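Local coordinates for N-acetylglucosaminidase (Paenibacillus barengoltzii, PDB 6INX), which hydrolyses N-acetylglucosaminide linkages as a family 18 glycoside hydrolase, probably acting within N-acetylglucosamine-containing glycans, at residues A[9-14]-A[28-33]; A[89-94]-A[134-139]; A[155-160]-A[181-186]; A[193-198]-A[295-300]. All coordinates share one frame; numbering follows the deposited sequence.

Interaction 1. Residues A[9-14]-A[28-33]; sequences GYVSDR and THINIA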
loop_
_atom_site.group_PDB
_atom_site.type_symbol
_atom_site.label_atom_id
_atom_site.label_comp_id
_atom_site.label_asym_id
_atom_site.label_seq_id
_atom_site.Cartn_x
_atom_site.Cartn_y
_atom_site.Cartn_z
ATOM N N GLY A 9 -9.035 19.548 18.127
ATOM C CA GLY A 9 -7.729 19.153 18.607
ATOM C C GLY A 9 -7.787 17.957 19.534
ATOM O O GLY A 9 -8.573 17.944 20.488
ATOM N N TYR A 10 -6.969 16.943 19.265
ATOM C CA TYR A 10 -6.726 15.913 20.265
ATOM C C TYR A 10 -5.868 16.483 21.385
ATOM O O TYR A 10 -4.841 17.127 21.132
ATOM C CB TYR A 10 -6.053 14.692 19.632
ATOM C CG TYR A 10 -7.054 13.788 18.946
ATOM C CD1 TYR A 10 -7.716 12.785 19.649
ATOM C CD2 TYR A 10 -7.370 13.973 17.607
ATOM C CE1 TYR A 10 -8.666 11.975 19.021
ATOM C CE2 TYR A 10 -8.305 13.174 16.971
ATOM C CZ TYR A 10 -8.950 12.176 17.687
ATOM O OH TYR A 10 -9.893 11.392 17.039
ATOM N N VAL A 11 -6.330 16.310 22.619
ATOM C CA VAL A 11 -5.598 16.737 23.804
ATOM C C VAL A 11 -5.550 15.555 24.757
ATOM O O VAL A 11 -6.599 15.056 25.180
ATOM C CB VAL A 11 -6.279 17.930 24.490
ATOM C CG1 VAL A 11 -5.419 18.415 25.659
ATOM C CG2 VAL A 11 -6.536 19.048 23.486
ATOM N N SER A 12 -4.345 15.102 25.094
ATOM C CA SER A 12 -4.233 14.070 26.118
ATOM C C SER A 12 -4.771 14.592 27.447
ATOM O O SER A 12 -4.719 15.790 27.735
ATOM C CB SER A 12 -2.781 13.627 26.277
ATOM O OG SER A 12 -2.036 14.592 26.989
ATOM N N ASP A 13 -5.333 13.685 28.252
ATOM C CA ASP A 13 -5.829 14.083 29.567
ATOM C C ASP A 13 -4.742 14.796 30.363
ATOM O O ASP A 13 -5.014 15.770 31.077
ATOM C CB ASP A 13 -6.345 12.848 30.316
ATOM C CG ASP A 13 -6.529 13.091 31.809
ATOM O OD1 ASP A 13 -7.373 13.927 32.189
ATOM O OD2 ASP A 13 -5.822 12.434 32.603
ATOM N N ARG A 14 -3.498 14.343 30.213
ATOM C CA ARG A 14 -2.376 14.937 30.931
ATOM C C ARG A 14 -2.141 16.390 30.526
ATOM O O ARG A 14 -1.612 17.177 31.323
ATOM C CB ARG A 14 -1.135 14.083 30.676
ATOM C CG ARG A 14 0.177 14.624 31.203
ATOM C CD ARG A 14 1.297 13.636 30.895
ATOM N NE ARG A 14 0.946 12.280 31.310
ATOM C CZ ARG A 14 0.960 11.854 32.571
ATOM N NH1 ARG A 14 1.308 12.677 33.553
ATOM N NH2 ARG A 14 0.618 10.603 32.851
ATOM N N THR A 28 -12.972 24.532 17.996
ATOM C CA THR A 28 -14.389 24.211 18.099
ATOM C C THR A 28 -14.631 22.924 18.865
ATOM O O THR A 28 -15.680 22.778 19.502
ATOM C CB THR A 28 -15.040 24.116 16.712
ATOM O OG1 THR A 28 -14.494 23.007 15.985
ATOM C CG2 THR A 28 -14.797 25.388 15.916
ATOM N N HIS A 29 -13.663 22.010 18.849
ATOM C CA HIS A 29 -13.793 20.720 19.506
ATOM C C HIS A 29 -12.468 20.342 20.149
ATOM O O HIS A 29 -11.395 20.636 19.619
ATOM C CB HIS A 29 -14.125 19.612 18.491
ATOM C CG HIS A 29 -15.485 19.730 17.882
ATOM N ND1 HIS A 29 -15.805 20.705 16.963
ATOM C CD2 HIS A 29 -16.609 19.000 18.069
ATOM C CE1 HIS A 29 -17.068 20.561 16.598
ATOM N NE2 HIS A 29 -17.579 19.538 17.257
ATOM N N ILE A 30 -12.555 19.671 21.288
ATOM C CA ILE A 30 -11.419 18.978 21.880
ATOM C C ILE A 30 -11.784 17.507 21.972
ATOM O O ILE A 30 -12.891 17.170 22.399
ATOM C CB ILE A 30 -11.082 19.535 23.273
ATOM C CG1 ILE A 30 -10.410 20.901 23.152
ATOM C CG2 ILE A 30 -10.188 18.566 24.041
ATOM C CD1 ILE A 30 -10.286 21.605 24.493
ATOM N N ASN A 31 -10.862 16.632 21.549
ATOM C CA ASN A 31 -10.988 15.184 21.712
ATOM C C ASN A 31 -10.025 14.755 22.817
ATOM O O ASN A 31 -8.803 14.845 22.652
ATOM C CB ASN A 31 -10.621 14.456 20.423
ATOM C CG ASN A 31 -11.448 14.897 19.233
ATOM O OD1 ASN A 31 -10.911 15.089 18.133
ATOM N ND2 ASN A 31 -12.749 15.038 19.427
ATOM N N ILE A 32 -10.565 14.292 23.943
ATOM C CA ILE A 32 -9.719 13.939 25.081
ATOM C C ILE A 32 -9.209 12.513 24.904
ATOM O O ILE A 32 -10.000 11.574 24.814
ATOM C CB ILE A 32 -10.494 14.072 26.396
ATOM C CG1 ILE A 32 -10.962 15.507 26.605
ATOM C CG2 ILE A 32 -9.601 13.659 27.558
ATOM C CD1 ILE A 32 -11.765 15.669 27.884
ATOM N N ALA A 33 -7.888 12.338 24.917
ATOM C CA ALA A 33 -7.258 11.040 24.674
ATOM C C ALA A 33 -6.667 10.496 25.972
ATOM O O ALA A 33 -5.843 11.172 26.599
ATOM C CB ALA A 33 -6.139 11.220 23.647
#
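Tyr10 and Asn31 lie side by side on the neighbouring parallel strands 6-12 and 29-38, the first beta-alpha-beta unit of the family 18 TIM barrel. The backbone ladder runs from Gly9 N to His29 O, back through Asn31 N to Gly9 O, then Val11 N to Asn31 O (2.9 Å) and Ala33 N to Val11 O, and is extended past the strand end by Asp13 N on Ala33 O at 3.1 Å. Inside the barrel, Asn31 lies over one face of the Tyr10 ring. Its CB stands 3.7 Å from the ring centroid in a CH-pi contact, nearest to Tyr10 CD1 at 3.4 Å. CG follows above CE1 and CZ, and OD1 ends near the rim, 3.4 Å from Tyr10 CE2. The amide plane is inclined 55° to the ring. The polar atoms here have partners outside the pair: Asn31 OD1 accepts from Gln181 NE2, and Tyr10 OH bonds to OD2 of Asp107, which by sequence falls in the family's DxxDxDxE motif. The carboxylate of Asp13 turns to the backbone nitrogens of Gln48 and Asn49. On the other face of the sheet, Val11 CG2, anti to its carbonyl carbon, meets Ile30 CG2 at 3.7 Å.

Interaction 2. Residues A[89-94]-A[134-139]; sequences AMAESA and LRTMRE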
loop_
_atom_site.group_PDB
_atom_site.type_symbol
_atom_site.label_atom_id
_atom_site.label_comp_id
_atom_site.label_asym_id
_atom_site.label_seq_id
_atom_site.Cartn_x
_atom_site.Cartn_y
_atom_site.Cartn_z
ATOM N N ALA A 89 -23.483 -2.608 26.363
ATOM C CA ALA A 89 -22.598 -2.165 27.439
ATOM C C ALA A 89 -21.791 -0.943 27.023
ATOM O O ALA A 89 -21.622 -0.010 27.815
ATOM C CB ALA A 89 -21.676 -3.308 27.864
ATOM N N MET A 90 -21.278 -0.937 25.789
ATOM C CA MET A 90 -20.555 0.227 25.298
ATOM C C MET A 90 -21.459 1.448 25.272
ATOM O O MET A 90 -21.037 2.549 25.646
ATOM C CB MET A 90 -20.029 -0.033 23.887
ATOM C CG MET A 90 -18.840 -0.988 23.839
ATOM S SD MET A 90 -17.339 -0.308 24.563
ATOM C CE MET A 90 -16.822 0.826 23.272
ATOM N N ALA A 91 -22.694 1.274 24.807
ATOM C CA ALA A 91 -23.629 2.388 24.747
ATOM C C ALA A 91 -23.940 2.910 26.141
ATOM O O ALA A 91 -23.949 4.124 26.377
ATOM C CB ALA A 91 -24.904 1.932 24.048
ATOM N N GLU A 92 -24.203 1.995 27.085
ATOM C CA GLU A 92 -24.464 2.421 28.456
ATOM C C GLU A 92 -23.281 3.180 29.043
ATOM O O GLU A 92 -23.464 4.166 29.770
ATOM C CB GLU A 92 -24.804 1.204 29.326
ATOM C CG GLU A 92 -26.114 0.554 28.949
ATOM C CD GLU A 92 -26.243 -0.857 29.489
ATOM O OE1 GLU A 92 -25.398 -1.253 30.301
ATOM O OE2 GLU A 92 -27.177 -1.574 29.086
ATOM N N SER A 93 -22.056 2.728 28.753
ATOM C CA SER A 93 -20.884 3.369 29.336
ATOM C C SER A 93 -20.605 4.720 28.692
ATOM O O SER A 93 -20.008 5.597 29.328
ATOM C CB SER A 93 -19.676 2.432 29.238
ATOM O OG SER A 93 -19.277 2.240 27.889
ATOM N N ALA A 94 -21.029 4.910 27.442
ATOM C CA ALA A 94 -20.936 6.233 26.835
ATOM C C ALA A 94 -21.880 7.197 27.531
ATOM O O ALA A 94 -21.517 8.350 27.804
ATOM C CB ALA A 94 -21.270 6.146 25.345
ATOM N N LEU A 134 -22.056 1.344 16.549
ATOM C CA LEU A 134 -22.281 2.783 16.478
ATOM C C LEU A 134 -23.765 3.118 16.512
ATOM O O LEU A 134 -24.160 4.125 17.105
ATOM C CB LEU A 134 -21.624 3.354 15.218
ATOM C CG LEU A 134 -20.097 3.302 15.224
ATOM C CD1 LEU A 134 -19.541 3.674 13.855
ATOM C CD2 LEU A 134 -19.556 4.230 16.286
ATOM N N ARG A 135 -24.596 2.303 15.859
ATOM C CA ARG A 135 -26.038 2.524 15.920
ATOM C C ARG A 135 -26.528 2.455 17.361
ATOM O O ARG A 135 -27.284 3.318 17.819
ATOM C CB ARG A 135 -26.759 1.480 15.066
ATOM C CG ARG A 135 -28.280 1.643 15.081
ATOM C CD ARG A 135 -29.016 0.526 14.350
ATOM N NE ARG A 135 -28.413 0.203 13.065
ATOM C CZ ARG A 135 -28.983 -0.574 12.151
ATOM N NH1 ARG A 135 -30.179 -1.101 12.385
ATOM N NH2 ARG A 135 -28.361 -0.823 11.006
ATOM N N THR A 136 -26.071 1.442 18.105
ATOM C CA THR A 136 -26.523 1.264 19.481
ATOM C C THR A 136 -26.026 2.395 20.373
ATOM O O THR A 136 -26.755 2.886 21.244
ATOM C CB THR A 136 -25.999 -0.079 19.996
ATOM O OG1 THR A 136 -26.481 -1.123 19.145
ATOM C CG2 THR A 136 -26.461 -0.344 21.417
ATOM N N MET A 137 -24.785 2.828 20.166
ATOM C CA MET A 137 -24.251 3.931 20.950
ATOM C C MET A 137 -24.977 5.235 20.633
ATOM O O MET A 137 -25.284 6.017 21.541
ATOM C CB MET A 137 -22.756 4.068 20.675
ATOM C CG MET A 137 -21.908 2.896 21.202
ATOM S SD MET A 137 -20.128 3.147 20.945
ATOM C CE MET A 137 -19.929 4.670 21.892
ATOM N N ARG A 138 -25.255 5.483 19.351
ATOM C CA ARG A 138 -26.015 6.673 18.976
ATOM C C ARG A 138 -27.415 6.644 19.575
ATOM O O ARG A 138 -27.897 7.661 20.080
ATOM C CB ARG A 138 -26.070 6.799 17.452
ATOM C CG ARG A 138 -27.117 7.798 16.949
ATOM C CD ARG A 138 -26.914 9.185 17.532
ATOM N NE ARG A 138 -25.792 9.850 16.902
ATOM C CZ ARG A 138 -25.269 11.003 17.309
ATOM N NH1 ARG A 138 -25.760 11.630 18.369
ATOM N NH2 ARG A 138 -24.240 11.518 16.653
ATOM N N GLU A 139 -28.069 5.484 19.545
ATOM C CA GLU A 139 -29.397 5.376 20.142
ATOM C C GLU A 139 -29.376 5.738 21.620
ATOM O O GLU A 139 -30.242 6.483 22.097
ATOM C CB GLU A 139 -29.948 3.968 19.924
ATOM C CG GLU A 139 -30.429 3.753 18.498
ATOM C CD GLU A 139 -30.619 2.291 18.141
ATOM O OE1 GLU A 139 -30.204 1.415 18.927
ATOM O OE2 GLU A 139 -31.175 2.013 17.059
#
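Ala91 of helix 84-100 sits against the backbone of helix 126-148 at Thr136 and Met137, its CB 3.5 Å from Thr136 O and 3.7 Å from Met137 CA. The small Ala91 lets the two backbones come close, and the axes of the short segments approach to 8.2 Å. Thr136 adds a second methyl from the side. With OG1 beside the backbone N (chi1 -58°), its CG2 is left to reach Ala91 CB at 3.8 Å, while the hydroxyl bonds back to Leu132 O, one turn earlier in its own helix. Both helices belong to the outer layer of the TIM barrel, and they run in the same general direction, 35° apart; beneath them Met137 and Ala94 touch Val106 of strand 105-109. Met137 CG, beside the backbone N and anti to the carbonyl carbon, lies along Ala91; the extended next torsion sets Met137 SD 4.3 Å from Met90 CB, and the bend at chi3 (60°) brings Met137 CE to 4.0 Å from Ala94 CB. Met90 meets this thioether through its CB, while its chain, folded at every torsion, also packs on Ile42 and Leu133. Met90 O accepts from both Ala94 N and Ser93 OG on the same face of its carbonyl plane, the hydroxyl bond being 2.9 Å long; Ser93 OG also pairs with Ile42 N.

Interaction 3. Residues A[155-160]-A[181-186]; sequences TIAAGA and QLMTYD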
loop_
_atom_site.group_PDB
_atom_site.type_symbol
_atom_site.label_atom_id
_atom_site.label_comp_id
_atom_site.label_asym_id
_atom_site.label_seq_id
_atom_site.Cartn_x
_atom_site.Cartn_y
_atom_site.Cartn_z
ATOM N N THR A 155 -18.707 10.665 17.157
ATOM C CA THR A 155 -17.833 10.745 15.996
ATOM C C THR A 155 -16.932 9.521 16.011
ATOM O O THR A 155 -16.939 8.738 16.964
ATOM C CB THR A 155 -16.979 12.023 16.012
ATOM O OG1 THR A 155 -16.092 11.986 17.132
ATOM C CG2 THR A 155 -17.850 13.278 16.124
ATOM N N ILE A 156 -16.161 9.348 14.932
ATOM C CA ILE A 156 -15.118 8.335 14.887
ATOM C C ILE A 156 -13.861 8.963 14.315
ATOM O O ILE A 156 -13.900 9.981 13.625
ATOM C CB ILE A 156 -15.483 7.079 14.058
ATOM C CG1 ILE A 156 -15.630 7.437 12.568
ATOM C CG2 ILE A 156 -16.712 6.378 14.640
ATOM C CD1 ILE A 156 -15.815 6.224 11.659
ATOM N N ALA A 157 -12.732 8.339 14.626
ATOM C CA ALA A 157 -11.505 8.548 13.875
ATOM C C ALA A 157 -11.298 7.323 13.002
ATOM O O ALA A 157 -11.320 6.187 13.500
ATOM C CB ALA A 157 -10.314 8.703 14.818
ATOM N N ALA A 158 -11.095 7.549 11.709
ATOM C CA ALA A 158 -11.031 6.483 10.726
ATOM C C ALA A 158 -9.656 6.422 10.079
ATOM O O ALA A 158 -9.015 7.454 9.864
ATOM C CB ALA A 158 -12.083 6.710 9.637
ATOM N N GLY A 159 -9.219 5.204 9.765
ATOM C CA GLY A 159 -8.028 5.035 8.956
ATOM C C GLY A 159 -8.216 5.587 7.557
ATOM O O GLY A 159 -9.321 5.610 7.019
ATOM N N ALA A 160 -7.112 6.003 6.940
ATOM C CA ALA A 160 -7.223 6.830 5.747
ATOM C C ALA A 160 -7.284 6.051 4.437
ATOM O O ALA A 160 -7.789 6.582 3.445
ATOM C CB ALA A 160 -6.036 7.792 5.665
ATOM N N GLN A 181 -13.697 11.751 11.318
ATOM C CA GLN A 181 -12.353 12.322 11.280
ATOM C C GLN A 181 -11.436 11.353 10.551
ATOM O O GLN A 181 -11.185 10.247 11.036
ATOM C CB GLN A 181 -11.850 12.568 12.693
ATOM C CG GLN A 181 -12.746 13.484 13.484
ATOM C CD GLN A 181 -12.335 13.546 14.920
ATOM O OE1 GLN A 181 -12.492 12.570 15.659
ATOM N NE2 GLN A 181 -11.789 14.682 15.333
ATOM N N LEU A 182 -10.929 11.760 9.395
ATOM C CA LEU A 182 -9.998 10.926 8.651
ATOM C C LEU A 182 -8.600 11.156 9.198
ATOM O O LEU A 182 -8.080 12.280 9.168
ATOM C CB LEU A 182 -10.044 11.234 7.153
ATOM C CG LEU A 182 -11.400 11.158 6.470
ATOM C CD1 LEU A 182 -11.220 11.419 4.976
ATOM C CD2 LEU A 182 -12.030 9.807 6.745
ATOM N N MET A 183 -7.983 10.088 9.690
ATOM C CA MET A 183 -6.637 10.189 10.245
ATOM C C MET A 183 -5.642 10.207 9.084
ATOM O O MET A 183 -4.953 9.226 8.790
ATOM C CB MET A 183 -6.375 9.041 11.210
ATOM C CG MET A 183 -7.100 9.225 12.550
ATOM S SD MET A 183 -6.728 7.928 13.742
ATOM C CE MET A 183 -7.539 6.573 12.915
ATOM N N THR A 184 -5.594 11.361 8.407
ATOM C CA THR A 184 -4.684 11.560 7.272
ATOM C C THR A 184 -3.280 11.934 7.768
ATOM O O THR A 184 -2.695 12.963 7.421
ATOM C CB THR A 184 -5.253 12.549 6.256
ATOM O OG1 THR A 184 -5.548 13.800 6.893
ATOM C CG2 THR A 184 -6.517 11.997 5.610
ATOM N N TYR A 185 -2.754 11.047 8.608
ATOM C CA TYR A 185 -1.402 11.104 9.136
ATOM C C TYR A 185 -1.000 9.670 9.449
ATOM O O TYR A 185 -1.842 8.766 9.470
ATOM C CB TYR A 185 -1.261 12.054 10.343
ATOM C CG TYR A 185 -2.327 11.982 11.413
ATOM C CD1 TYR A 185 -2.413 10.900 12.270
ATOM C CD2 TYR A 185 -3.242 13.020 11.578
ATOM C CE1 TYR A 185 -3.381 10.846 13.265
ATOM C CE2 TYR A 185 -4.208 12.979 12.583
ATOM C CZ TYR A 185 -4.274 11.884 13.409
ATOM O OH TYR A 185 -5.223 11.815 14.408
ATOM N N ASP A 186 0.296 9.459 9.686
ATOM C CA ASP A 186 0.863 8.099 9.731
ATOM C C ASP A 186 0.492 7.303 8.480
ATOM O O ASP A 186 0.408 6.072 8.521
ATOM C CB ASP A 186 0.441 7.298 10.974
ATOM C CG ASP A 186 0.772 7.989 12.267
ATOM O OD1 ASP A 186 1.766 8.735 12.321
ATOM O OD2 ASP A 186 0.018 7.764 13.246
HETATM O O HOH W 1 -4.989 6.524 8.944
#
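Two adjacent parallel strands of the barrel wall, 153-159 and 179-183, pair here, with Ala157 beside Gln181 and Ala158 beside Leu182. Gln181 N reaches Ile156 O, Ala158 N reaches Gln181 O, and Met183 N reaches Ala158 O at 2.8 Å, each bond running nearly along the C=O axis. Gln181 CB lies 3.4 Å from Ile156 O. Met183 adds a long apolar contact. Its CG stands anti to the carbonyl carbon and the chain then stretches to SD, which lies 3.8 Å from Ala157 CB; a final bend (chi3 -68°) folds CE back over the partner strand, 3.5 Å from Ala158 C. Met183 also touches Glu111, which by sequence ends the family 18 DxxDxDxE motif and is the general acid in relatives, so this C-terminal mouth of the barrel probably borders the substrate site. An alanine at Met183 would remove the thioether and is likely to open a gap beside Ala157 and Ala158 and deprive Glu111 of a packing partner. The chain tightens into successive inverse gamma turns centred on Met183 and Thr184, with Tyr185 N bonded to Met183 O and Met183 CA poised over the centre of the Tyr185 ring. That same carbonyl also receives a water, 2.7 Å from Met183 O, which accepts from Ala160 N and so bridges the diverging chain ends. Ala160 CB rests directly on Met183 O at 3.6 Å. Thr184 OG1 is bonded to Gly233 N, and Thr155 OG1 to Asp107.

Interaction 4. Residues A[193-198]-A[295-300]; sequences TLTGHH and QTFISY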
loop_
_atom_site.group_PDB
_atom_site.type_symbol
_atom_site.label_atom_id
_atom_site.label_comp_id
_atom_site.label_asym_id
_atom_site.label_seq_id
_atom_site.Cartn_x
_atom_site.Cartn_y
_atom_site.Cartn_z
ATOM N N THR A 193 9.176 0.415 4.646
ATOM C CA THR A 193 10.573 0.820 4.650
ATOM C C THR A 193 10.886 1.824 3.551
ATOM O O THR A 193 12.023 2.297 3.470
ATOM C CB THR A 193 11.487 -0.396 4.490
ATOM O OG1 THR A 193 11.125 -1.090 3.293
ATOM C CG2 THR A 193 11.359 -1.345 5.671
ATOM N N LEU A 194 9.907 2.178 2.720
ATOM C CA LEU A 194 10.095 3.220 1.717
ATOM C C LEU A 194 9.750 4.570 2.332
ATOM O O LEU A 194 8.698 4.715 2.960
ATOM C CB LEU A 194 9.163 2.970 0.532
ATOM C CG LEU A 194 9.497 3.862 -0.661
ATOM C CD1 LEU A 194 10.797 3.417 -1.307
ATOM C CD2 LEU A 194 8.359 3.822 -1.678
ATOM N N THR A 195 10.627 5.556 2.149
ATOM C CA THR A 195 10.326 6.874 2.675
ATOM C C THR A 195 9.215 7.537 1.867
ATOM O O THR A 195 8.963 7.216 0.695
ATOM C CB THR A 195 11.557 7.782 2.661
ATOM O OG1 THR A 195 11.954 8.055 1.307
ATOM C CG2 THR A 195 12.725 7.144 3.396
ATOM N N GLY A 196 8.536 8.468 2.521
ATOM C CA GLY A 196 7.524 9.264 1.859
ATOM C C GLY A 196 6.855 10.169 2.872
ATOM O O GLY A 196 7.251 10.223 4.032
ATOM N N HIS A 197 5.830 10.867 2.408
ATOM C CA HIS A 197 5.151 11.844 3.249
ATOM C C HIS A 197 4.090 11.152 4.092
ATOM O O HIS A 197 3.243 10.435 3.556
ATOM C CB HIS A 197 4.465 12.863 2.347
ATOM C CG HIS A 197 5.403 13.579 1.426
ATOM N ND1 HIS A 197 6.481 14.305 1.885
ATOM C CD2 HIS A 197 5.430 13.672 0.075
ATOM C CE1 HIS A 197 7.131 14.821 0.855
ATOM N NE2 HIS A 197 6.511 14.454 -0.255
ATOM N N HIS A 198 4.087 11.414 5.401
ATOM C CA HIS A 198 3.131 10.725 6.263
ATOM C C HIS A 198 1.786 11.426 6.353
ATOM O O HIS A 198 0.800 10.801 6.758
ATOM C CB HIS A 198 3.760 10.392 7.634
ATOM C CG HIS A 198 3.554 11.428 8.701
ATOM N ND1 HIS A 198 2.545 11.342 9.635
ATOM C CD2 HIS A 198 4.300 12.504 9.053
ATOM C CE1 HIS A 198 2.643 12.349 10.484
ATOM N NE2 HIS A 198 3.698 13.071 10.152
ATOM N N GLN A 295 21.098 11.155 5.120
ATOM C CA GLN A 295 21.005 9.832 5.721
ATOM C C GLN A 295 19.669 9.622 6.437
ATOM O O GLN A 295 19.117 8.519 6.414
ATOM C CB GLN A 295 22.164 9.683 6.712
ATOM C CG GLN A 295 22.373 8.312 7.297
ATOM C CD GLN A 295 23.380 8.328 8.439
ATOM O OE1 GLN A 295 23.586 9.359 9.094
ATOM N NE2 GLN A 295 24.004 7.184 8.689
ATOM N N THR A 296 19.139 10.667 7.070
ATOM C CA THR A 296 17.916 10.582 7.865
ATOM C C THR A 296 16.841 11.433 7.203
ATOM O O THR A 296 17.053 12.628 6.960
ATOM C CB THR A 296 18.181 11.074 9.295
ATOM O OG1 THR A 296 19.204 10.269 9.900
ATOM C CG2 THR A 296 16.917 10.994 10.149
ATOM N N PHE A 297 15.690 10.820 6.913
ATOM C CA PHE A 297 14.584 11.475 6.225
ATOM C C PHE A 297 13.439 11.685 7.207
ATOM O O PHE A 297 13.033 10.739 7.893
ATOM C CB PHE A 297 14.107 10.588 5.067
ATOM C CG PHE A 297 12.915 11.126 4.340
ATOM C CD1 PHE A 297 11.621 10.857 4.781
ATOM C CD2 PHE A 297 13.078 11.892 3.205
ATOM C CE1 PHE A 297 10.524 11.362 4.103
ATOM C CE2 PHE A 297 11.991 12.392 2.539
ATOM C CZ PHE A 297 10.718 12.132 2.981
ATOM N N ILE A 298 12.883 12.901 7.227
ATOM C CA ILE A 298 11.844 13.292 8.179
ATOM C C ILE A 298 10.682 13.926 7.426
ATOM O O ILE A 298 10.877 14.889 6.682
ATOM C CB ILE A 298 12.394 14.279 9.227
ATOM C CG1 ILE A 298 13.464 13.586 10.078
ATOM C CG2 ILE A 298 11.266 14.831 10.091
ATOM C CD1 ILE A 298 14.243 14.509 11.032
ATOM N N SER A 299 9.475 13.394 7.633
ATOM C CA SER A 299 8.257 13.919 7.031
ATOM C C SER A 299 7.417 14.586 8.115
ATOM O O SER A 299 7.257 14.030 9.201
ATOM C CB SER A 299 7.438 12.759 6.453
ATOM O OG SER A 299 6.128 13.181 6.162
ATOM N N TYR A 300 6.835 15.750 7.815
ATOM C CA TYR A 300 6.086 16.475 8.842
ATOM C C TYR A 300 5.089 17.423 8.184
ATOM O O TYR A 300 5.051 17.550 6.964
ATOM C CB TYR A 300 7.047 17.199 9.804
ATOM C CG TYR A 300 7.806 18.371 9.218
ATOM C CD1 TYR A 300 8.751 18.186 8.219
ATOM C CD2 TYR A 300 7.594 19.665 9.685
ATOM C CE1 TYR A 300 9.458 19.255 7.687
ATOM C CE2 TYR A 300 8.306 20.748 9.157
ATOM C CZ TYR A 300 9.235 20.530 8.164
ATOM O OH TYR A 300 9.945 21.596 7.634
HETATM O O HOH W 2 6.195 15.238 4.484
#
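Chi1 near 180° at both Phe297 (176°) and Ser299 (166°) extends their side chains from strand 297-299 toward the loop carrying Thr195 to His198. Ser299 OG thereby accepts from His198 N at 2.8 Å in a nearly straight bond (167° at the hydrogen). Ser299 OG is also 2.7 Å from a water that lies 2.8 Å from His197 ND1, so it holds His198 directly and His197 through the water. The His198 ring comes edge-on to the strand, CD2 3.3 Å from Ser299 O, with ND1 bonded to Asp186 N and NE2 to Tyr237 O; His197 NE2 is held by Asp283. Thr195 CB lies over one face of the Phe297 ring, 4.0 Å from its centroid, while Gly196 O approaches the ring edge, 3.5 Å from CE1. That carbonyl is buried without a polar partner. A serine in place of Phe297 would probably cost Thr195 the ring face it packs on and leave the loop near Gly196 freer to shift. Strand 297-299 pairs with 237-241 and 288-292 in the antiparallel sheet inserted between barrel strands 230-235 and 320-324, consistent with the alpha+beta insertion domain of many family 18 chitinases.

Overall arrangement
Interactions 1 and 3 belong to the same barrel sheet and meet across its interior, their centres 15 Å apart: Asn31 OD1 lies 3.0 Å from Gln181 NE2, and Tyr10 OH 3.2 Å from Gln181 OE1, both probable hydrogen bonds. Asp107, itself part of the presumed catalytic motif, joins this network through Tyr10 and Thr155. Interaction 2 backs the wall from outside, where Leu134 CD2 packs on Ile156 CG2 at 3.9 Å. Toward the insertion domain, residues 181-186 pass to interaction 4 through a probable hydrogen bond of 2.9 Å from Asp186 N to His198 ND1. Interactions 2 and 4 lie on opposite sides of the chain's centre, their own centres about 39 Å apart.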